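Local structure of KLLA0E08119p (Kluyveromyces lactis, 3VA7) at residues V744-C748 with D749-L753; C1033-A1037 with E1038-G1042; Y1079-E1083 with E1084-V1088. The protein probably carboxylates urea to urea-1-carboxylate with bicarbonate, ATP and biotin, as the urea carboxylase part of a longer urea-degrading enzyme. One frame throughout, in Å; residues are numbered along the deposited sequence.

Interaction 1: residues V744-C748 with D749-L753. With BTI (5-(hexahydro-2-oxo-1H-thieno[3,4-D]imidazol-6-yl)pentanal), chain B.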
loop_
_atom_site.group_PDB
_atom_site.type_symbol
_atom_site.label_atom_id
_atom_site.label_comp_id
_atom_site.label_asym_id
_atom_site.label_seq_id
_atom_site.Cartn_x
_atom_site.Cartn_y
_atom_site.Cartn_z
ATOM N N VAL A 744 -20.431 -2.214 17.650
ATOM C CA VAL A 744 -19.002 -2.182 17.540
ATOM C C VAL A 744 -18.610 -0.727 17.501
ATOM O O VAL A 744 -19.313 0.107 16.875
ATOM C CB VAL A 744 -18.531 -2.918 16.280
ATOM C CG1 VAL A 744 -19.406 -2.551 15.047
ATOM C CG2 VAL A 744 -17.073 -2.669 16.029
ATOM N N ILE A 745 -17.516 -0.400 18.174
ATOM C CA ILE A 745 -17.066 0.950 18.131
ATOM C C ILE A 745 -16.152 1.216 16.938
ATOM O O ILE A 745 -15.062 0.668 16.869
ATOM C CB ILE A 745 -16.326 1.358 19.408
ATOM C CG1 ILE A 745 -17.178 1.029 20.655
ATOM C CG2 ILE A 745 -15.959 2.882 19.338
ATOM C CD1 ILE A 745 -16.335 1.052 21.886
ATOM N N ILE A 746 -16.589 2.133 16.064
ATOM C CA ILE A 746 -15.848 2.595 14.881
ATOM C C ILE A 746 -14.568 3.365 15.264
ATOM O O ILE A 746 -14.633 4.460 15.797
ATOM C CB ILE A 746 -16.780 3.476 13.915
ATOM C CG1 ILE A 746 -18.143 2.813 13.650
ATOM C CG2 ILE A 746 -16.118 3.760 12.588
ATOM C CD1 ILE A 746 -17.985 1.457 13.128
ATOM N N THR A 747 -13.402 2.828 14.967
ATOM C CA THR A 747 -12.183 3.499 15.395
ATOM C C THR A 747 -11.363 4.027 14.203
ATOM O O THR A 747 -11.848 4.048 13.084
ATOM C CB THR A 747 -11.359 2.522 16.234
ATOM O OG1 THR A 747 -11.158 1.286 15.456
ATOM C CG2 THR A 747 -12.091 2.254 17.632
ATOM N N CYS A 748 -10.114 4.425 14.411
ATOM C CA CYS A 748 -9.375 5.167 13.365
ATOM C C CYS A 748 -9.059 4.463 12.034
ATOM O O CYS A 748 -8.729 5.131 11.073
ATOM C CB CYS A 748 -8.114 5.812 13.929
ATOM S SG CYS A 748 -6.935 4.565 14.523
ATOM N N ASP A 749 -9.093 3.134 11.983
ATOM C CA ASP A 749 -9.018 2.427 10.673
ATOM C C ASP A 749 -10.395 1.997 10.191
ATOM O O ASP A 749 -10.507 1.026 9.438
ATOM C CB ASP A 749 -8.131 1.218 10.716
ATOM C CG ASP A 749 -6.668 1.574 10.596
ATOM O OD1 ASP A 749 -6.350 2.769 10.280
ATOM O OD2 ASP A 749 -5.841 0.642 10.850
ATOM N N GLY A 750 -11.426 2.714 10.619
ATOM C CA GLY A 750 -12.788 2.183 10.547
ATOM C C GLY A 750 -13.629 2.619 9.358
ATOM O O GLY A 750 -13.194 3.486 8.578
ATOM N N PRO A 751 -14.799 1.986 9.177
ATOM C CA PRO A 751 -15.640 2.297 8.032
ATOM C C PRO A 751 -16.364 3.680 8.177
ATOM O O PRO A 751 -16.620 4.173 9.267
ATOM C CB PRO A 751 -16.681 1.172 8.056
ATOM C CG PRO A 751 -16.895 0.939 9.544
ATOM C CD PRO A 751 -15.485 1.104 10.138
ATOM N N SER A 752 -16.825 4.169 7.058
ATOM C CA SER A 752 -17.242 5.528 6.873
ATOM C C SER A 752 -18.695 5.476 6.385
ATOM O O SER A 752 -19.606 5.613 7.222
ATOM C CB SER A 752 -16.230 6.165 5.921
ATOM O OG SER A 752 -16.770 6.429 4.671
ATOM N N LEU A 753 -18.960 5.197 5.105
ATOM C CA LEU A 753 -20.364 5.091 4.627
ATOM C C LEU A 753 -20.887 3.690 4.922
ATOM O O LEU A 753 -20.361 2.729 4.351
ATOM C CB LEU A 753 -20.374 5.224 3.111
ATOM C CG LEU A 753 -21.510 5.956 2.385
ATOM C CD1 LEU A 753 -21.545 5.592 0.880
ATOM C CD2 LEU A 753 -22.887 6.005 3.005
HETATM C C11 BTI B . -14.772 -5.023 13.057
HETATM O O11 BTI B . -15.356 -6.054 12.602
HETATM C C10 BTI B . -15.219 -3.554 12.790
HETATM C C9 BTI B . -16.403 -3.521 11.826
HETATM C C8 BTI B . -17.141 -2.194 11.718
HETATM C C7 BTI B . -18.578 -2.285 11.164
HETATM C C2 BTI B . -18.725 -3.078 9.882
HETATM S S1 BTI B . -17.766 -2.421 8.550
HETATM C C6 BTI B . -18.781 -3.128 7.301
HETATM C C5 BTI B . -20.167 -3.326 7.877
HETATM N N3 BTI B . -20.874 -2.180 7.368
HETATM C C3 BTI B . -21.150 -1.334 8.324
HETATM O O3 BTI B . -21.838 -0.226 8.137
HETATM N N2 BTI B . -20.703 -1.741 9.494
HETATM C C4 BTI B . -20.163 -3.092 9.393
#

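Interaction 2: residues C1033-A1037 with E1038-G1042. With URE (urea), chain C; BTI (5-(hexahydro-2-oxo-1H-thieno[3,4-D]imidazol-6-yl)pentanal), chain B.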
loop_
_atom_site.group_PDB
_atom_site.type_symbol
_atom_site.label_atom_id
_atom_site.label_comp_id
_atom_site.label_asym_id
_atom_site.label_seq_id
_atom_site.Cartn_x
_atom_site.Cartn_y
_atom_site.Cartn_z
ATOM N N CYS A 1033 -22.763 -2.647 -3.729
ATOM C CA CYS A 1033 -21.409 -2.146 -3.425
ATOM C C CYS A 1033 -20.321 -3.002 -4.071
ATOM O O CYS A 1033 -20.551 -4.170 -4.403
ATOM C CB CYS A 1033 -21.162 -2.086 -1.934
ATOM S SG CYS A 1033 -20.779 -3.681 -1.190
ATOM N N ILE A 1034 -19.162 -2.394 -4.295
ATOM C CA ILE A 1034 -17.958 -3.092 -4.693
ATOM C C ILE A 1034 -16.974 -2.887 -3.552
ATOM O O ILE A 1034 -16.713 -1.749 -3.168
ATOM C CB ILE A 1034 -17.367 -2.530 -5.970
ATOM C CG1 ILE A 1034 -18.324 -2.800 -7.121
ATOM C CG2 ILE A 1034 -16.042 -3.153 -6.225
ATOM C CD1 ILE A 1034 -17.983 -2.054 -8.418
ATOM N N TYR A 1035 -16.475 -3.981 -2.966
ATOM C CA TYR A 1035 -15.523 -3.861 -1.842
ATOM C C TYR A 1035 -14.147 -3.514 -2.414
ATOM O O TYR A 1035 -13.449 -4.386 -2.918
ATOM C CB TYR A 1035 -15.479 -5.137 -1.004
ATOM C CG TYR A 1035 -16.721 -5.401 -0.192
ATOM C CD1 TYR A 1035 -17.793 -6.092 -0.752
ATOM C CD2 TYR A 1035 -16.851 -4.980 1.135
ATOM C CE1 TYR A 1035 -18.964 -6.361 -0.051
ATOM C CE2 TYR A 1035 -18.072 -5.257 1.885
ATOM C CZ TYR A 1035 -19.117 -5.942 1.248
ATOM O OH TYR A 1035 -20.331 -6.250 1.863
ATOM N N ASN A 1036 -13.766 -2.240 -2.371
ATOM C CA ASN A 1036 -12.488 -1.834 -3.004
ATOM C C ASN A 1036 -11.221 -2.313 -2.298
ATOM O O ASN A 1036 -10.145 -2.253 -2.894
ATOM C CB ASN A 1036 -12.398 -0.315 -3.255
ATOM C CG ASN A 1036 -13.317 0.140 -4.346
ATOM O OD1 ASN A 1036 -13.807 -0.687 -5.133
ATOM N ND2 ASN A 1036 -13.550 1.471 -4.435
ATOM N N ALA A 1037 -11.337 -2.757 -1.044
ATOM C CA ALA A 1037 -10.155 -3.189 -0.274
ATOM C C ALA A 1037 -10.139 -4.689 0.091
ATOM O O ALA A 1037 -11.183 -5.270 0.408
ATOM C CB ALA A 1037 -10.042 -2.369 0.971
ATOM N N GLU A 1038 -8.951 -5.277 0.095
ATOM C CA GLU A 1038 -8.748 -6.658 0.453
ATOM C C GLU A 1038 -8.822 -6.825 1.990
ATOM O O GLU A 1038 -8.107 -6.159 2.714
ATOM C CB GLU A 1038 -7.375 -7.094 -0.053
ATOM C CG GLU A 1038 -6.875 -8.444 0.466
ATOM C CD GLU A 1038 -7.794 -9.616 0.108
ATOM O OE1 GLU A 1038 -7.953 -10.469 0.982
ATOM O OE2 GLU A 1038 -8.377 -9.679 -1.023
ATOM N N GLY A 1039 -9.656 -7.746 2.478
ATOM C CA GLY A 1039 -9.718 -7.996 3.913
ATOM C C GLY A 1039 -10.587 -6.989 4.664
ATOM O O GLY A 1039 -10.246 -6.573 5.773
ATOM N N SER A 1040 -11.701 -6.566 4.081
ATOM C CA SER A 1040 -12.555 -5.634 4.813
ATOM C C SER A 1040 -13.802 -6.265 5.394
ATOM O O SER A 1040 -14.419 -7.135 4.766
ATOM C CB SER A 1040 -12.915 -4.352 4.004
ATOM O OG SER A 1040 -13.377 -4.669 2.715
ATOM N N PRO A 1041 -14.176 -5.819 6.592
ATOM C CA PRO A 1041 -15.442 -6.243 7.211
ATOM C C PRO A 1041 -16.504 -5.863 6.219
ATOM O O PRO A 1041 -16.260 -5.021 5.395
ATOM C CB PRO A 1041 -15.517 -5.368 8.456
ATOM C CG PRO A 1041 -14.014 -5.132 8.805
ATOM C CD PRO A 1041 -13.417 -4.891 7.447
ATOM N N GLY A 1042 -17.649 -6.503 6.233
ATOM C CA GLY A 1042 -18.607 -6.263 5.187
ATOM C C GLY A 1042 -19.871 -6.930 5.661
ATOM O O GLY A 1042 -19.825 -7.898 6.430
HETATM C C URE C . -20.898 -3.138 3.401
HETATM O O URE C . -20.649 -2.627 2.280
HETATM N N1 URE C . -20.441 -4.313 3.755
HETATM N N2 URE C . -21.655 -2.596 4.367
HETATM C C11 BTI B . -14.772 -5.023 13.057
HETATM O O11 BTI B . -15.356 -6.054 12.602
HETATM C C10 BTI B . -15.219 -3.554 12.790
HETATM C C9 BTI B . -16.403 -3.521 11.826
HETATM C C8 BTI B . -17.141 -2.194 11.718
HETATM C C7 BTI B . -18.578 -2.285 11.164
HETATM C C2 BTI B . -18.725 -3.078 9.882
HETATM S S1 BTI B . -17.766 -2.421 8.550
HETATM C C6 BTI B . -18.781 -3.128 7.301
HETATM C C5 BTI B . -20.167 -3.326 7.877
HETATM N N3 BTI B . -20.874 -2.180 7.368
HETATM C C3 BTI B . -21.150 -1.334 8.324
HETATM O O3 BTI B . -21.838 -0.226 8.137
HETATM N N2 BTI B . -20.703 -1.741 9.494
HETATM C C4 BTI B . -20.163 -3.092 9.393
HETATM O O HOH W 1 -13.761 -2.720 0.825
#

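Interaction 3: residues Y1079-E1083 with E1084-V1088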
loop_
_atom_site.group_PDB
_atom_site.type_symbol
_atom_site.label_atom_id
_atom_site.label_comp_id
_atom_site.label_asym_id
_atom_site.label_seq_id
_atom_site.Cartn_x
_atom_site.Cartn_y
_atom_site.Cartn_z
ATOM N N TYR A 1079 -20.662 -6.541 -16.820
ATOM C CA TYR A 1079 -20.691 -7.526 -17.909
ATOM C C TYR A 1079 -20.049 -8.850 -17.482
ATOM O O TYR A 1079 -19.072 -8.870 -16.700
ATOM C CB TYR A 1079 -20.104 -6.972 -19.238
ATOM C CG TYR A 1079 -18.601 -6.709 -19.258
ATOM C CD1 TYR A 1079 -17.697 -7.734 -19.573
ATOM C CD2 TYR A 1079 -18.091 -5.425 -18.948
ATOM C CE1 TYR A 1079 -16.356 -7.508 -19.562
ATOM C CE2 TYR A 1079 -16.732 -5.170 -18.948
ATOM C CZ TYR A 1079 -15.870 -6.204 -19.261
ATOM O OH TYR A 1079 -14.529 -5.957 -19.262
ATOM N N PRO A 1080 -20.602 -9.970 -17.962
ATOM C CA PRO A 1080 -20.161 -11.362 -17.561
ATOM C C PRO A 1080 -18.772 -11.767 -18.044
ATOM O O PRO A 1080 -18.494 -11.625 -19.218
ATOM C CB PRO A 1080 -21.166 -12.250 -18.274
ATOM C CG PRO A 1080 -21.599 -11.358 -19.497
ATOM C CD PRO A 1080 -21.756 -10.007 -18.883
ATOM N N VAL A 1081 -17.906 -12.164 -17.115
ATOM C CA VAL A 1081 -16.702 -12.928 -17.381
ATOM C C VAL A 1081 -16.615 -14.135 -16.440
ATOM O O VAL A 1081 -17.252 -14.201 -15.344
ATOM C CB VAL A 1081 -15.360 -12.163 -17.188
ATOM C CG1 VAL A 1081 -15.176 -11.131 -18.232
ATOM C CG2 VAL A 1081 -15.167 -11.619 -15.729
ATOM N N THR A 1082 -15.800 -15.074 -16.893
ATOM C CA THR A 1082 -15.474 -16.287 -16.177
ATOM C C THR A 1082 -14.538 -15.955 -15.020
ATOM O O THR A 1082 -13.827 -14.976 -15.102
ATOM C CB THR A 1082 -14.785 -17.195 -17.217
ATOM O OG1 THR A 1082 -15.791 -18.025 -17.808
ATOM C CG2 THR A 1082 -13.652 -18.031 -16.642
ATOM N N GLU A 1083 -14.509 -16.764 -13.965
ATOM C CA GLU A 1083 -13.510 -16.573 -12.914
ATOM C C GLU A 1083 -12.071 -16.441 -13.443
ATOM O O GLU A 1083 -11.358 -15.477 -13.101
ATOM C CB GLU A 1083 -13.589 -17.601 -11.797
ATOM C CG GLU A 1083 -12.477 -17.387 -10.802
ATOM C CD GLU A 1083 -12.687 -18.043 -9.456
ATOM O OE1 GLU A 1083 -13.782 -18.530 -9.198
ATOM O OE2 GLU A 1083 -11.744 -18.065 -8.644
ATOM N N GLU A 1084 -11.635 -17.374 -14.280
ATOM C CA GLU A 1084 -10.268 -17.327 -14.820
ATOM C C GLU A 1084 -10.050 -16.088 -15.741
ATOM O O GLU A 1084 -8.993 -15.489 -15.731
ATOM C CB GLU A 1084 -9.910 -18.658 -15.530
ATOM C CG GLU A 1084 -8.400 -19.113 -15.457
ATOM C CD GLU A 1084 -7.875 -19.431 -14.031
ATOM O OE1 GLU A 1084 -6.852 -18.837 -13.585
ATOM O OE2 GLU A 1084 -8.490 -20.267 -13.338
ATOM N N GLU A 1085 -11.048 -15.690 -16.513
ATOM C CA GLU A 1085 -10.921 -14.497 -17.313
ATOM C C GLU A 1085 -10.774 -13.250 -16.425
ATOM O O GLU A 1085 -10.130 -12.259 -16.837
ATOM C CB GLU A 1085 -12.129 -14.304 -18.218
ATOM C CG GLU A 1085 -12.261 -15.281 -19.358
ATOM C CD GLU A 1085 -13.579 -15.152 -20.168
ATOM O OE1 GLU A 1085 -14.591 -14.542 -19.751
ATOM O OE2 GLU A 1085 -13.619 -15.721 -21.256
ATOM N N LEU A 1086 -11.404 -13.293 -15.240
ATOM C CA LEU A 1086 -11.355 -12.226 -14.250
ATOM C C LEU A 1086 -10.021 -12.173 -13.565
ATOM O O LEU A 1086 -9.569 -11.128 -13.223
ATOM C CB LEU A 1086 -12.453 -12.379 -13.180
ATOM C CG LEU A 1086 -12.379 -11.360 -12.041
ATOM C CD1 LEU A 1086 -12.759 -10.001 -12.565
ATOM C CD2 LEU A 1086 -13.277 -11.698 -10.901
ATOM N N GLU A 1087 -9.399 -13.298 -13.313
ATOM C CA GLU A 1087 -8.086 -13.232 -12.739
ATOM C C GLU A 1087 -7.066 -12.659 -13.755
ATOM O O GLU A 1087 -6.057 -12.106 -13.348
ATOM C CB GLU A 1087 -7.645 -14.600 -12.188
ATOM C CG GLU A 1087 -8.534 -15.128 -11.092
ATOM C CD GLU A 1087 -8.371 -14.465 -9.708
ATOM O OE1 GLU A 1087 -9.206 -14.792 -8.794
ATOM O OE2 GLU A 1087 -7.417 -13.640 -9.525
ATOM N N VAL A 1088 -7.323 -12.793 -15.063
ATOM C CA VAL A 1088 -6.387 -12.279 -16.036
ATOM C C VAL A 1088 -6.486 -10.732 -15.935
ATOM O O VAL A 1088 -5.502 -10.029 -15.687
ATOM C CB VAL A 1088 -6.614 -12.895 -17.478
ATOM C CG1 VAL A 1088 -6.037 -11.991 -18.627
ATOM C CG2 VAL A 1088 -5.970 -14.330 -17.584
#

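Interaction 1: residues V744-C748 with D749-L753
The pyrrolidine ring of Pro751 has the Ile746 methyls on one side of its mean plane and the thioether sulfur S1 of the bound biotin group on the other, both obliquely. From the Ile746 side, CG2 approaches Pro751 CD at 3.7 Å, while CD1 reaches Pro751 CG at 3.8 Å. On the other side, Pro751 CG meets biotin S1 at 3.6 Å. Ile746 CG2, anti to the backbone N, faces the returning chain and also touches the Pro751 carbonyl O. Val744, two residues earlier on the strand, continues the wall, with CG2 3.8 Å from C10 of the biotin tail and CG1 near C7 and C8. The reversal that brings proline against isoleucine is a type I beta turn, Thr747 to Gly750, following strand 742-746 of the carboxyltransferase domain. Its closing bond, Gly750 N to Thr747 O at 2.8 Å, is weak, with an N-H...O angle of 119°. Gly750 CA passes 4.2 Å from Ile746 CG2. The buried polar groups of the turn are bonded to neighbouring parts of the chain: Asp749 OD2 forms a salt bridge with Arg699 NE and OD1 bonds Ser506 OG, while Thr747 OG1 is hydrogen-bonded to Arg699 O.

Interaction 2: residues C1033-A1037 with E1038-G1042
Three groups converge on the hydroxyl of Tyr1035: bound urea, Arg1017 NH2 and the backbone N of Tyr1044. Urea N1 donates to Tyr1035 OH at 2.7 Å, weakly, with an N-H...O angle of 130°, and lies at the ring edge near the ring plane. The residues belong to the loop leaving strand 1031-1034 for strand 1045-1049, both of which pair with strand 1024-1028 in the carboxyltransferase domain. Going out and back, this loop curls beside the tyrosine ring, whose CE2 is 3.5 Å from Gly1042 CA and CD2 3.8 Å from Ser1040 OG, both oblique to it. A phenylalanine in place of Tyr1035 would probably leave urea N1 without this acceptor and deprive Arg1017 and Tyr1044 N of a shared partner. Cys1033 SG stands near urea O, and Pro1041 CB packs 3.7 Å from biotin S1, so the same stretch touches both ligands. Farther round the loop, Ser1040 OG, set between its own N and carbonyl carbon (chi1 49°), lies 3.2 Å from Ala1037 O, a possible bond. A water bridges the two arms, hydrogen-bonded to Ser1040 OG at 2.7 Å and accepting from Ala1037 N at 3.1 Å.

Interaction 3: residues Y1079-E1083 with E1084-V1088
Strand 1075-1081 leads into helix 1083-1094, with Thr1082 at the N-cap and its carbonyl O receiving Leu1086 N at 3.0 Å, followed by Glu1087 N to Glu1083 O at 2.9 Å. From the first turn, Glu1085 folds its side chain back across Thr1082 at about a right angle. Its OE1 accepts the Thr1082 backbone N-H at 3.1 Å in an almost straight bond (176°), met from above the carboxylate plane, 42° out of it. Glu1085 CG is anti to its carbonyl carbon (chi1 -70°) and the chain runs extended beyond, which carries the carboxylate back to the strand end. This is one half of a capping box; the Thr1082 side chain makes no capping bond, and its methyl CG2, not OG1, faces the backbone N of Glu1084 and Glu1085. Alongside, Val1081 CG2 rests on Leu1086 CB at 3.8 Å, the two side chains crossing at about a right angle; Val1081 also touches Pro931, and Leu1086 Ala933, of strand 922-934. Glu1083 and Glu1087 run side by side in the same direction, their carboxylate planes tilted to each other, and Glu1083 OE2 comes within 4.1 Å of Glu1087 OE1. Arg1049 NH2 is likely to ease this like-charge pair, through a salt bridge to Glu1087 OE1 and a long, weak ion pair to Glu1083 OE2; Glu1083 OE1 accepts from Ser937 N.

Interactions 1 and 2 are buried and both touch the biotin group without touching each other, their centres about 13 Å apart, although they come from different sheets of the carboxyltransferase region. Both offer biotin a proline, but 1033-1042 also binds urea through a tyrosine hydroxyl and is bridged within by a water. Interaction 3 lies at the surface, its centre about 19 Å from that of interaction 2 and about 32 Å from that of interaction 1. It shares a sheet with interaction 2, but there the chain passes from strand to helix, and a carboxylate capping a backbone N-H and other acidic side chains replace ligand contacts. Each follows the end of a strand: turn, loop and helix respectively.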